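Local coordinates for protein beta-N-acetylhexosaminidase (Streptomyces plicatus, PDB 1JAK) that hydrolyses terminal N-acetylhexosamine residues from glycans as a family 20 glycoside hydrolase, probably by substrate-assisted catalysis, at residues 482-496 with 502-512. Sequence-based numbering, arbitrary orientation.
Sequences WDTYKVRLAAQAPYW and DFYRSPQVPWT
The edge of W496 meets one face of F503 in an edge-to-face pair: CE3 of W496 lies over the centre of the F503 ring, 3.5 Å above its plane, with the planes 61° apart. The contact folds the C-terminal tail of this family 20 alpha/beta-barrel enzyme back against helices 482-490 and 493-499. F503 CG sits between its backbone N and carbonyl carbon (chi1 65°), which puts the ring beside W496; chi2 of -79° sets the turn of its face. W511 lies next to this pair. V509 CG1 covers one face of its indole, and F503 CE2 lies against the opposite face toward the rim. K486 CB lies over one face of W482, offset toward the rim. Q508 O lies at the edge of the W482 ring, 3.6 Å from CZ2. Water 1, in plane at that ring's edge, accepts from W482 NE1 and donates to Q508 O. With an alanine in place of F503, the W496 edge is likely to lose its aromatic face, and W511 the carbon laid against its rim.

W511 is also held by its NE1, which donates to S506 O at 2.9 Å. V509 packs against helix 482-490: CG1 lies 3.6 Å from A490 CA, and CG2 touches L489 CD2. The amide of Q508 is engaged outside the contact, OE1 accepting from Q421 N. The terminal carboxylate of T512 pairs with R15. T512 N donates to A490 O at 3.1 Å, from the face of that carbonyl opposite A493 N.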
ATOM      1  N   TRP A 482      14.794  11.684  11.771  1.00 13.52           N
ATOM      2  CA  TRP A 482      15.475  11.568  10.489  1.00 13.06           C
ATOM      3  C   TRP A 482      16.940  11.148  10.561  1.00 14.29           C
ATOM      4  O   TRP A 482      17.361  10.244   9.840  1.00 13.26           O
ATOM      5  CB  TRP A 482      15.357  12.883   9.706  1.00 13.17           C
ATOM      6  CG  TRP A 482      16.212  12.905   8.480  1.00 12.25           C
ATOM      7  CD1 TRP A 482      17.343  13.646   8.281  1.00 12.60           C
ATOM      8  CD2 TRP A 482      16.049  12.100   7.307  1.00 12.81           C
ATOM      9  NE1 TRP A 482      17.895  13.349   7.060  1.00 13.85           N
ATOM     10  CE2 TRP A 482      17.122  12.403   6.440  1.00 12.91           C
ATOM     11  CE3 TRP A 482      15.102  11.148   6.904  1.00 12.31           C
ATOM     12  CZ2 TRP A 482      17.277  11.786   5.191  1.00 13.77           C
ATOM     13  CZ3 TRP A 482      15.255  10.534   5.662  1.00 11.85           C
ATOM     14  CH2 TRP A 482      16.338  10.858   4.821  1.00 12.45           C
ATOM     15  N   ASP A 483      17.721  11.794  11.421  1.00 14.46           N
ATOM     16  CA  ASP A 483      19.140  11.462  11.516  1.00 16.62           C
ATOM     17  C   ASP A 483      19.422   9.992  11.797  1.00 15.62           C
ATOM     18  O   ASP A 483      20.398   9.441  11.283  1.00 16.73           O
ATOM     19  CB  ASP A 483      19.833  12.334  12.567  1.00 19.88           C
ATOM     20  CG  ASP A 483      19.967  13.780  12.125  1.00 24.00           C
ATOM     21  OD1 ASP A 483      20.020  14.024  10.901  1.00 25.92           O
ATOM     22  OD2 ASP A 483      20.038  14.669  12.999  1.00 26.44           O
ATOM     23  N   THR A 484      18.584   9.353  12.606  1.00 14.51           N
ATOM     24  CA  THR A 484      18.795   7.942  12.908  1.00 14.60           C
ATOM     25  C   THR A 484      18.059   7.057  11.906  1.00 13.91           C
ATOM     26  O   THR A 484      18.510   5.956  11.597  1.00 13.12           O
ATOM     27  CB  THR A 484      18.358   7.588  14.352  1.00 16.37           C
ATOM     28  OG1 THR A 484      17.011   8.013  14.577  1.00 17.05           O
ATOM     29  CG2 THR A 484      19.276   8.272  15.361  1.00 18.06           C
ATOM     30  N   TYR A 485      16.934   7.542  11.388  1.00 12.78           N
ATOM     31  CA  TYR A 485      16.177   6.776  10.401  1.00 11.53           C
ATOM     32  C   TYR A 485      16.988   6.607   9.118  1.00 11.59           C
ATOM     33  O   TYR A 485      17.008   5.525   8.526  1.00 10.49           O
ATOM     34  CB  TYR A 485      14.855   7.474  10.053  1.00 11.48           C
ATOM     35  CG  TYR A 485      14.134   6.816   8.890  1.00  9.55           C
ATOM     36  CD1 TYR A 485      13.517   5.573   9.042  1.00  9.77           C
ATOM     37  CD2 TYR A 485      14.129   7.403   7.624  1.00  9.48           C
ATOM     38  CE1 TYR A 485      12.916   4.926   7.960  1.00  8.65           C
ATOM     39  CE2 TYR A 485      13.532   6.762   6.529  1.00  9.57           C
ATOM     40  CZ  TYR A 485      12.932   5.525   6.708  1.00  8.63           C
ATOM     41  OH  TYR A 485      12.365   4.871   5.639  1.00  8.94           O
ATOM     42  N   LYS A 486      17.656   7.673   8.684  1.00 10.71           N
ATOM     43  CA  LYS A 486      18.428   7.608   7.450  1.00 11.78           C
ATOM     44  C   LYS A 486      19.507   6.535   7.490  1.00 11.68           C
ATOM     45  O   LYS A 486      19.914   6.026   6.444  1.00 11.59           O
ATOM     46  CB  LYS A 486      19.046   8.972   7.115  1.00 13.07           C
ATOM     47  CG  LYS A 486      20.169   9.426   8.024  1.00 14.38           C
ATOM     48  CD  LYS A 486      20.640  10.816   7.609  1.00 16.12           C
ATOM     49  CE  LYS A 486      21.793  11.300   8.473  1.00 17.55           C
ATOM     50  NZ  LYS A 486      22.237  12.663   8.070  1.00 18.89           N
ATOM     51  N   VAL A 487      19.967   6.187   8.689  1.00 11.88           N
ATOM     52  CA  VAL A 487      20.984   5.147   8.820  1.00 12.08           C
ATOM     53  C   VAL A 487      20.334   3.788   8.584  1.00 11.33           C
ATOM     54  O   VAL A 487      20.925   2.908   7.959  1.00 11.28           O
ATOM     55  CB  VAL A 487      21.638   5.160  10.217  1.00 13.20           C
ATOM     56  CG1 VAL A 487      22.591   3.979  10.353  1.00 14.78           C
ATOM     57  CG2 VAL A 487      22.391   6.465  10.421  1.00 14.76           C
ATOM     58  N   ARG A 488      19.116   3.621   9.089  1.00 10.65           N
ATOM     59  CA  ARG A 488      18.389   2.372   8.905  1.00 10.93           C
ATOM     60  C   ARG A 488      17.969   2.240   7.443  1.00 11.14           C
ATOM     61  O   ARG A 488      17.914   1.134   6.902  1.00 10.60           O
ATOM     62  CB  ARG A 488      17.168   2.325   9.832  1.00 10.67           C
ATOM     63  CG  ARG A 488      17.546   2.152  11.304  1.00 11.64           C
ATOM     64  CD  ARG A 488      16.337   1.945  12.213  1.00 11.38           C
ATOM     65  NE  ARG A 488      15.624   3.186  12.513  1.00 10.49           N
ATOM     66  CZ  ARG A 488      14.399   3.472  12.081  1.00 10.46           C
ATOM     67  NH1 ARG A 488      13.739   2.606  11.322  1.00 10.18           N
ATOM     68  NH2 ARG A 488      13.826   4.620  12.421  1.00 10.11           N
ATOM     69  N   LEU A 489      17.681   3.369   6.801  1.00  9.73           N
ATOM     70  CA  LEU A 489      17.293   3.344   5.393  1.00  9.30           C
ATOM     71  C   LEU A 489      18.527   3.055   4.542  1.00  9.44           C
ATOM     72  O   LEU A 489      18.468   2.284   3.585  1.00  8.87           O
ATOM     73  CB  LEU A 489      16.675   4.686   4.974  1.00  9.38           C
ATOM     74  CG  LEU A 489      16.131   4.758   3.540  1.00 10.17           C
ATOM     75  CD1 LEU A 489      15.011   3.737   3.357  1.00  8.88           C
ATOM     76  CD2 LEU A 489      15.609   6.165   3.258  1.00  9.87           C
ATOM     77  N   ALA A 490      19.649   3.672   4.898  1.00  9.37           N
ATOM     78  CA  ALA A 490      20.893   3.467   4.163  1.00  9.73           C
ATOM     79  C   ALA A 490      21.267   1.989   4.143  1.00  9.94           C
ATOM     80  O   ALA A 490      21.810   1.487   3.157  1.00 11.16           O
ATOM     81  CB  ALA A 490      22.019   4.271   4.807  1.00  9.26           C
ATOM     82  N   ALA A 491      20.963   1.301   5.237  1.00 10.37           N
ATOM     83  CA  ALA A 491      21.278  -0.115   5.380  1.00 10.84           C
ATOM     84  C   ALA A 491      20.536  -1.016   4.399  1.00 11.45           C
ATOM     85  O   ALA A 491      20.934  -2.163   4.185  1.00 10.22           O
ATOM     86  CB  ALA A 491      20.991  -0.560   6.805  1.00 11.00           C
ATOM     87  N   GLN A 492      19.464  -0.504   3.803  1.00 10.25           N
ATOM     88  CA  GLN A 492      18.679  -1.297   2.860  1.00 10.09           C
ATOM     89  C   GLN A 492      19.351  -1.469   1.499  1.00  9.50           C
ATOM     90  O   GLN A 492      19.041  -2.408   0.772  1.00 10.49           O
ATOM     91  CB  GLN A 492      17.300  -0.662   2.645  1.00 10.29           C
ATOM     92  CG  GLN A 492      16.512  -0.365   3.915  1.00  9.75           C
ATOM     93  CD  GLN A 492      16.321  -1.581   4.799  1.00 12.10           C
ATOM     94  OE1 GLN A 492      15.914  -2.647   4.335  1.00 12.50           O
ATOM     95  NE2 GLN A 492      16.602  -1.423   6.085  1.00 13.03           N
ATOM     96  N   ALA A 493      20.267  -0.566   1.158  1.00  9.81           N
ATOM     97  CA  ALA A 493      20.949  -0.603  -0.137  1.00 10.35           C
ATOM     98  C   ALA A 493      21.408  -1.984  -0.616  1.00 11.25           C
ATOM     99  O   ALA A 493      21.032  -2.425  -1.703  1.00  9.86           O
ATOM    100  CB  ALA A 493      22.129   0.366  -0.129  1.00 12.58           C
ATOM    101  N   PRO A 494      22.224  -2.687   0.185  1.00 11.56           N
ATOM    102  CA  PRO A 494      22.679  -4.011  -0.253  1.00 11.66           C
ATOM    103  C   PRO A 494      21.555  -5.025  -0.449  1.00 10.50           C
ATOM    104  O   PRO A 494      21.668  -5.927  -1.279  1.00 10.92           O
ATOM    105  CB  PRO A 494      23.669  -4.415   0.839  1.00 12.54           C
ATOM    106  CG  PRO A 494      23.148  -3.707   2.049  1.00 14.12           C
ATOM    107  CD  PRO A 494      22.781  -2.349   1.505  1.00 12.54           C
ATOM    108  N   TYR A 495      20.475  -4.880   0.314  1.00  9.11           N
ATOM    109  CA  TYR A 495      19.339  -5.786   0.184  1.00  9.50           C
ATOM    110  C   TYR A 495      18.630  -5.534  -1.146  1.00  9.82           C
ATOM    111  O   TYR A 495      18.301  -6.470  -1.875  1.00 10.33           O
ATOM    112  CB  TYR A 495      18.344  -5.582   1.333  1.00  9.74           C
ATOM    113  CG  TYR A 495      18.868  -5.995   2.691  1.00  9.62           C
ATOM    114  CD1 TYR A 495      19.768  -5.190   3.386  1.00 10.04           C
ATOM    115  CD2 TYR A 495      18.476  -7.202   3.271  1.00  9.94           C
ATOM    116  CE1 TYR A 495      20.269  -5.573   4.628  1.00  9.78           C
ATOM    117  CE2 TYR A 495      18.969  -7.598   4.514  1.00 10.17           C
ATOM    118  CZ  TYR A 495      19.866  -6.777   5.184  1.00 10.26           C
ATOM    119  OH  TYR A 495      20.368  -7.160   6.409  1.00 10.56           O
ATOM    120  N   TRP A 496      18.399  -4.265  -1.463  1.00 10.41           N
ATOM    121  CA  TRP A 496      17.723  -3.931  -2.707  1.00  9.61           C
ATOM    122  C   TRP A 496      18.561  -4.323  -3.918  1.00  9.90           C
ATOM    123  O   TRP A 496      18.032  -4.818  -4.912  1.00  9.98           O
ATOM    124  CB  TRP A 496      17.372  -2.440  -2.730  1.00  9.43           C
ATOM    125  CG  TRP A 496      16.377  -2.084  -1.662  1.00  8.77           C
ATOM    126  CD1 TRP A 496      15.450  -2.919  -1.098  1.00 10.44           C
ATOM    127  CD2 TRP A 496      16.168  -0.797  -1.069  1.00  9.44           C
ATOM    128  NE1 TRP A 496      14.679  -2.232  -0.194  1.00 10.69           N
ATOM    129  CE2 TRP A 496      15.096  -0.927  -0.155  1.00 10.11           C
ATOM    130  CE3 TRP A 496      16.781   0.453  -1.220  1.00 10.41           C
ATOM    131  CZ2 TRP A 496      14.622   0.148   0.604  1.00 10.91           C
ATOM    132  CZ3 TRP A 496      16.309   1.526  -0.462  1.00 11.51           C
ATOM    133  CH2 TRP A 496      15.238   1.363   0.437  1.00 10.68           C
ATOM    134  N   ASP A 502      15.449  -1.566  -8.094  1.00 11.73           N
ATOM    135  CA  ASP A 502      16.070  -0.292  -8.408  1.00 12.07           C
ATOM    136  C   ASP A 502      15.508   0.751  -7.455  1.00 11.73           C
ATOM    137  O   ASP A 502      14.351   0.667  -7.041  1.00 11.09           O
ATOM    138  CB  ASP A 502      15.795   0.099  -9.861  1.00 14.51           C
ATOM    139  CG  ASP A 502      16.639   1.277 -10.316  1.00 19.94           C
ATOM    140  OD1 ASP A 502      17.781   1.426  -9.819  1.00 20.48           O
ATOM    141  OD2 ASP A 502      16.169   2.045 -11.183  1.00 20.87           O
ATOM    142  N   PHE A 503      16.338   1.716  -7.082  1.00 10.13           N
ATOM    143  CA  PHE A 503      15.909   2.768  -6.176  1.00  9.68           C
ATOM    144  C   PHE A 503      16.742   4.015  -6.401  1.00  9.77           C
ATOM    145  O   PHE A 503      17.862   3.944  -6.909  1.00  9.26           O
ATOM    146  CB  PHE A 503      16.041   2.324  -4.710  1.00 10.38           C
ATOM    147  CG  PHE A 503      17.463   2.081  -4.261  1.00  9.72           C
ATOM    148  CD1 PHE A 503      18.125   0.904  -4.598  1.00 10.33           C
ATOM    149  CD2 PHE A 503      18.133   3.030  -3.493  1.00 10.65           C
ATOM    150  CE1 PHE A 503      19.436   0.674  -4.176  1.00  9.80           C
ATOM    151  CE2 PHE A 503      19.447   2.811  -3.065  1.00 10.82           C
ATOM    152  CZ  PHE A 503      20.099   1.630  -3.407  1.00 11.07           C
ATOM    153  N   TYR A 504      16.178   5.157  -6.028  1.00  8.12           N
ATOM    154  CA  TYR A 504      16.852   6.437  -6.161  1.00  9.56           C
ATOM    155  C   TYR A 504      17.878   6.583  -5.041  1.00  9.94           C
ATOM    156  O   TYR A 504      17.526   6.563  -3.860  1.00  9.34           O
ATOM    157  CB  TYR A 504      15.821   7.564  -6.080  1.00  9.40           C
ATOM    158  CG  TYR A 504      16.399   8.947  -5.892  1.00  9.11           C
ATOM    159  CD1 TYR A 504      17.226   9.518  -6.859  1.00 10.09           C
ATOM    160  CD2 TYR A 504      16.092   9.699  -4.757  1.00  9.50           C
ATOM    161  CE1 TYR A 504      17.732  10.810  -6.703  1.00 11.68           C
ATOM    162  CE2 TYR A 504      16.592  10.994  -4.593  1.00  9.74           C
ATOM    163  CZ  TYR A 504      17.409  11.540  -5.569  1.00 10.44           C
ATOM    164  OH  TYR A 504      17.900  12.820  -5.414  1.00 11.91           O
ATOM    165  N   ARG A 505      19.147   6.721  -5.413  1.00 10.71           N
ATOM    166  CA  ARG A 505      20.213   6.871  -4.431  1.00 12.03           C
ATOM    167  C   ARG A 505      20.305   8.321  -3.967  1.00 11.53           C
ATOM    168  O   ARG A 505      21.229   9.056  -4.327  1.00 11.48           O
ATOM    169  CB  ARG A 505      21.547   6.414  -5.024  1.00 13.39           C
ATOM    170  CG  ARG A 505      21.633   4.908  -5.258  1.00 17.61           C
ATOM    171  CD  ARG A 505      22.977   4.531  -5.864  1.00 19.51           C
ATOM    172  NE  ARG A 505      24.085   4.948  -5.009  1.00 22.99           N
ATOM    173  CZ  ARG A 505      24.529   4.260  -3.962  1.00 23.76           C
ATOM    174  NH1 ARG A 505      23.963   3.105  -3.631  1.00 22.77           N
ATOM    175  NH2 ARG A 505      25.534   4.734  -3.236  1.00 24.56           N
ATOM    176  N   SER A 506      19.333   8.719  -3.157  1.00 10.43           N
ATOM    177  CA  SER A 506      19.268  10.077  -2.639  1.00 10.62           C
ATOM    178  C   SER A 506      20.540  10.518  -1.934  1.00 11.38           C
ATOM    179  O   SER A 506      21.098   9.786  -1.120  1.00 11.07           O
ATOM    180  CB  SER A 506      18.101  10.211  -1.664  1.00 10.01           C
ATOM    181  OG  SER A 506      18.117  11.487  -1.049  1.00 10.91           O
ATOM    182  N   PRO A 507      21.011  11.736  -2.235  1.00 11.54           N
ATOM    183  CA  PRO A 507      22.228  12.233  -1.589  1.00 11.92           C
ATOM    184  C   PRO A 507      22.010  12.515  -0.100  1.00 12.41           C
ATOM    185  O   PRO A 507      22.971  12.724   0.644  1.00 13.00           O
ATOM    186  CB  PRO A 507      22.553  13.492  -2.393  1.00 12.93           C
ATOM    187  CG  PRO A 507      21.197  13.974  -2.822  1.00 15.24           C
ATOM    188  CD  PRO A 507      20.515  12.694  -3.238  1.00 12.95           C
ATOM    189  N   GLN A 508      20.749  12.517   0.329  1.00 10.14           N
ATOM    190  CA  GLN A 508      20.416  12.774   1.732  1.00 11.06           C
ATOM    191  C   GLN A 508      20.639  11.540   2.600  1.00 10.89           C
ATOM    192  O   GLN A 508      20.642  11.628   3.828  1.00 11.96           O
ATOM    193  CB  GLN A 508      18.948  13.184   1.883  1.00 10.93           C
ATOM    194  CG  GLN A 508      18.487  14.351   1.026  1.00 11.39           C
ATOM    195  CD  GLN A 508      17.048  14.730   1.329  1.00 12.35           C
ATOM    196  OE1 GLN A 508      16.208  13.861   1.563  1.00 11.69           O
ATOM    197  NE2 GLN A 508      16.756  16.030   1.319  1.00 11.23           N
ATOM    198  N   VAL A 509      20.817  10.392   1.957  1.00 10.97           N
ATOM    199  CA  VAL A 509      20.998   9.127   2.663  1.00 12.26           C
ATOM    200  C   VAL A 509      22.418   8.582   2.513  1.00 12.28           C
ATOM    201  O   VAL A 509      22.933   8.476   1.403  1.00 13.47           O
ATOM    202  CB  VAL A 509      19.997   8.080   2.128  1.00 11.76           C
ATOM    203  CG1 VAL A 509      20.144   6.772   2.886  1.00 11.96           C
ATOM    204  CG2 VAL A 509      18.576   8.618   2.244  1.00 13.11           C
ATOM    205  N   PRO A 510      23.065   8.222   3.637  1.00 13.37           N
ATOM    206  CA  PRO A 510      24.432   7.686   3.634  1.00 13.92           C
ATOM    207  C   PRO A 510      24.471   6.192   3.319  1.00 14.70           C
ATOM    208  O   PRO A 510      24.883   5.383   4.151  1.00 13.21           O
ATOM    209  CB  PRO A 510      24.911   7.994   5.047  1.00 14.92           C
ATOM    210  CG  PRO A 510      23.679   7.749   5.851  1.00 14.47           C
ATOM    211  CD  PRO A 510      22.580   8.404   5.018  1.00 13.76           C
ATOM    212  N   TRP A 511      24.057   5.849   2.103  1.00 15.21           N
ATOM    213  CA  TRP A 511      23.986   4.468   1.631  1.00 16.08           C
ATOM    214  C   TRP A 511      25.130   3.539   2.018  1.00 18.27           C
ATOM    215  O   TRP A 511      26.302   3.882   1.877  1.00 16.98           O
ATOM    216  CB  TRP A 511      23.822   4.461   0.111  1.00 15.64           C
ATOM    217  CG  TRP A 511      22.642   5.260  -0.326  1.00 14.55           C
ATOM    218  CD1 TRP A 511      22.656   6.474  -0.951  1.00 14.50           C
ATOM    219  CD2 TRP A 511      21.266   4.932  -0.111  1.00 13.16           C
ATOM    220  NE1 TRP A 511      21.371   6.924  -1.140  1.00 13.26           N
ATOM    221  CE2 TRP A 511      20.498   5.997  -0.631  1.00 11.59           C
ATOM    222  CE3 TRP A 511      20.607   3.843   0.474  1.00 11.52           C
ATOM    223  CZ2 TRP A 511      19.101   6.006  -0.584  1.00 12.11           C
ATOM    224  CZ3 TRP A 511      19.217   3.851   0.522  1.00 11.41           C
ATOM    225  CH2 TRP A 511      18.479   4.927  -0.006  1.00 11.14           C
ATOM    226  N   THR A 512      24.765   2.351   2.499  1.00 20.34           N
ATOM    227  CA  THR A 512      25.731   1.336   2.909  1.00 22.71           C
ATOM    228  C   THR A 512      26.136   0.508   1.692  1.00 23.45           C
ATOM    229  O   THR A 512      25.428   0.589   0.666  1.00 22.22           O
ATOM    230  CB  THR A 512      25.120   0.386   3.973  1.00 23.71           C
ATOM    231  OG1 THR A 512      24.731   1.143   5.125  1.00 25.01           O
ATOM    232  CG2 THR A 512      26.129  -0.678   4.390  1.00 27.42           C
ATOM    233  OXT THR A 512      27.147  -0.223   1.784  1.00 24.66           O
TER
HETATM  234  O   HOH W   1      20.371  13.869   5.474  1.00 15.36           O
HETATM  235  O   HOH W   2      23.655  11.970   5.511  1.00 23.32           O
HETATM  236  O   HOH W   3      23.592   2.271   7.417  1.00 27.34           O